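PDB 4L7A: uncharacterized protein from Bacteroides caccae, which is of unknown function but is probably a zinc-dependent metallopeptidase. Local coordinates for residues N124-T129 against N135-K140. Sequence-based numbering, arbitrary orientation.
Sequences NWLDLT and NEYYFK
Trp125 and Leu126 make an aromatic and aliphatic contact with Tyr137 and Tyr138, packing the loop that follows strand 115-122 onto the early turns of helix 131-153, the helix that this loop leads into. The indole comes in edge-on: its six-membered ring points at one face of the Tyr137 ring in a T-shaped stack, centroids 5.5 Å apart and planes at 85°, with Trp125 CZ3 lying 3.8 Å from Tyr137 CE2. Chi1 of 45° sets Trp125 CG between its backbone N and carbonyl carbon, and from there the benzo end swings toward the helix. Leu126 uses both methyls. Its CD2 sits 3.7 Å from Tyr137 CD2 and 3.8 Å from Tyr138 CE2, so one methyl touches both tyrosines, while CD1 lies 3.5 Å from Tyr138 OH. With an alanine at Tyr137 the indole edge is likely to lose the aromatic face it points at, and a gap would probably open beside Leu126 CD2. Two polar ends are hydrogen-bonded outside the two segments: Trp125 NE1 to the carbonyl of Ser99, and Tyr138 OH to that of Tyr121 in the preceding strand. The contact is thus mainly apolar, with the Tyr138 hydroxyl as its one polar atom, while these two outside bonds probably limit how far the indole and the Tyr138 phenol can shift.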
loop_
_atom_site.group_PDB
_atom_site.type_symbol
_atom_site.label_atom_id
_atom_site.label_comp_id
_atom_site.label_asym_id
_atom_site.label_seq_id
_atom_site.Cartn_x
_atom_site.Cartn_y
_atom_site.Cartn_z
ATOM N N ASN A 124 16.014 5.156 10.151
ATOM C CA ASN A 124 15.387 6.010 11.163
ATOM C C ASN A 124 15.237 7.473 10.666
ATOM O O ASN A 124 14.867 8.324 11.448
ATOM C CB ASN A 124 16.064 5.875 12.541
ATOM C CG ASN A 124 17.476 6.332 12.518
ATOM O OD1 ASN A 124 17.965 6.840 11.499
ATOM N ND2 ASN A 124 18.158 6.199 13.653
ATOM N N TRP A 125 15.495 7.727 9.367
ATOM C CA TRP A 125 14.969 8.925 8.699
ATOM C C TRP A 125 13.416 8.929 8.668
ATOM O O TRP A 125 12.810 9.934 8.318
ATOM C CB TRP A 125 15.480 9.071 7.261
ATOM C CG TRP A 125 15.431 7.798 6.467
ATOM C CD1 TRP A 125 16.465 6.874 6.331
ATOM C CD2 TRP A 125 14.324 7.254 5.721
ATOM N NE1 TRP A 125 16.048 5.830 5.551
ATOM C CE2 TRP A 125 14.762 6.040 5.143
ATOM C CE3 TRP A 125 13.010 7.662 5.495
ATOM C CZ2 TRP A 125 13.933 5.233 4.386
ATOM C CZ3 TRP A 125 12.194 6.863 4.710
ATOM C CH2 TRP A 125 12.660 5.660 4.168
ATOM N N LEU A 126 12.788 7.787 8.944
ATOM C CA LEU A 126 11.337 7.662 8.947
ATOM C C LEU A 126 10.689 8.377 10.148
ATOM O O LEU A 126 11.138 8.207 11.243
ATOM C CB LEU A 126 10.933 6.187 9.074
ATOM C CG LEU A 126 10.712 5.318 7.855
ATOM C CD1 LEU A 126 10.558 3.829 8.302
ATOM C CD2 LEU A 126 9.464 5.824 7.129
ATOM N N ASP A 127 9.611 9.125 9.925
ATOM C CA ASP A 127 8.777 9.581 11.007
ATOM C C ASP A 127 7.496 8.710 11.011
ATOM O O ASP A 127 6.561 8.948 10.247
ATOM C CB ASP A 127 8.428 11.056 10.822
ATOM C CG ASP A 127 7.516 11.588 11.926
ATOM O OD1 ASP A 127 7.129 10.826 12.843
ATOM O OD2 ASP A 127 7.167 12.779 11.857
ATOM N N LEU A 128 7.444 7.742 11.917
ATOM C CA LEU A 128 6.457 6.660 11.815
ATOM C C LEU A 128 5.017 7.072 12.074
ATOM O O LEU A 128 4.081 6.418 11.593
ATOM C CB LEU A 128 6.818 5.518 12.756
ATOM C CG LEU A 128 8.136 4.811 12.472
ATOM C CD1 LEU A 128 8.573 4.033 13.693
ATOM C CD2 LEU A 128 7.992 3.879 11.288
ATOM N N THR A 129 4.852 8.171 12.788
ATOM C CA THR A 129 3.550 8.695 13.058
ATOM C C THR A 129 3.103 9.709 11.982
ATOM O O THR A 129 1.990 10.165 12.069
ATOM C CB THR A 129 3.481 9.363 14.450
ATOM O OG1 THR A 129 4.428 10.441 14.496
ATOM C CG2 THR A 129 3.775 8.339 15.550
ATOM N N ASN A 135 2.090 6.912 4.015
ATOM C CA ASN A 135 1.297 6.657 2.787
ATOM C C ASN A 135 2.148 6.927 1.543
ATOM O O ASN A 135 2.169 6.131 0.594
ATOM C CB ASN A 135 0.030 7.491 2.810
ATOM C CG ASN A 135 -0.994 6.928 3.746
ATOM O OD1 ASN A 135 -0.978 5.723 4.025
ATOM N ND2 ASN A 135 -1.951 7.766 4.194
ATOM N N GLU A 136 2.879 8.016 1.564
ATOM C CA GLU A 136 3.683 8.321 0.380
ATOM C C GLU A 136 4.749 7.206 0.147
ATOM O O GLU A 136 4.897 6.761 -0.945
ATOM C CB GLU A 136 4.325 9.687 0.507
ATOM C CG GLU A 136 5.168 10.098 -0.662
ATOM C CD GLU A 136 6.112 11.307 -0.338
ATOM O OE1 GLU A 136 5.964 12.001 0.699
ATOM O OE2 GLU A 136 7.012 11.560 -1.143
ATOM N N TYR A 137 5.446 6.758 1.181
ATOM C CA TYR A 137 6.538 5.865 1.004
ATOM C C TYR A 137 6.106 4.422 0.756
ATOM O O TYR A 137 6.806 3.695 0.080
ATOM C CB TYR A 137 7.410 5.854 2.285
ATOM C CG TYR A 137 8.077 7.150 2.656
ATOM C CD1 TYR A 137 8.481 8.060 1.684
ATOM C CD2 TYR A 137 8.315 7.479 4.000
ATOM C CE1 TYR A 137 9.099 9.277 2.037
ATOM C CE2 TYR A 137 8.933 8.701 4.358
ATOM C CZ TYR A 137 9.334 9.573 3.368
ATOM O OH TYR A 137 9.923 10.778 3.698
ATOM N N TYR A 138 4.995 4.013 1.371
ATOM C CA TYR A 138 4.651 2.629 1.519
ATOM C C TYR A 138 3.213 2.272 1.258
ATOM O O TYR A 138 2.998 1.407 0.434
ATOM C CB TYR A 138 4.965 2.105 2.912
ATOM C CG TYR A 138 6.364 2.320 3.417
ATOM C CD1 TYR A 138 7.482 1.960 2.655
ATOM C CD2 TYR A 138 6.570 2.840 4.663
ATOM C CE1 TYR A 138 8.788 2.141 3.132
ATOM C CE2 TYR A 138 7.853 2.999 5.191
ATOM C CZ TYR A 138 8.977 2.660 4.411
ATOM O OH TYR A 138 10.240 2.828 4.957
ATOM N N PHE A 139 2.234 2.883 1.950
ATOM C CA PHE A 139 0.913 2.272 1.930
ATOM C C PHE A 139 0.164 2.512 0.632
ATOM O O PHE A 139 -0.567 1.649 0.188
ATOM C CB PHE A 139 0.028 2.725 3.095
ATOM C CG PHE A 139 0.458 2.195 4.406
ATOM C CD1 PHE A 139 0.522 0.838 4.621
ATOM C CD2 PHE A 139 0.752 3.041 5.432
ATOM C CE1 PHE A 139 0.980 0.342 5.842
ATOM C CE2 PHE A 139 1.156 2.564 6.644
ATOM C CZ PHE A 139 1.299 1.224 6.845
ATOM N N LYS A 140 0.335 3.686 0.026
ATOM C CA LYS A 140 -0.329 3.958 -1.265
ATOM C C LYS A 140 -0.009 2.859 -2.299
ATOM O O LYS A 140 -0.904 2.253 -2.920
ATOM C CB LYS A 140 0.019 5.359 -1.779
ATOM C CG LYS A 140 -0.100 5.580 -3.281
ATOM C CD LYS A 140 -1.545 5.717 -3.620
ATOM C CE LYS A 140 -1.791 5.677 -5.149
ATOM N NZ LYS A 140 -0.802 6.433 -5.949
#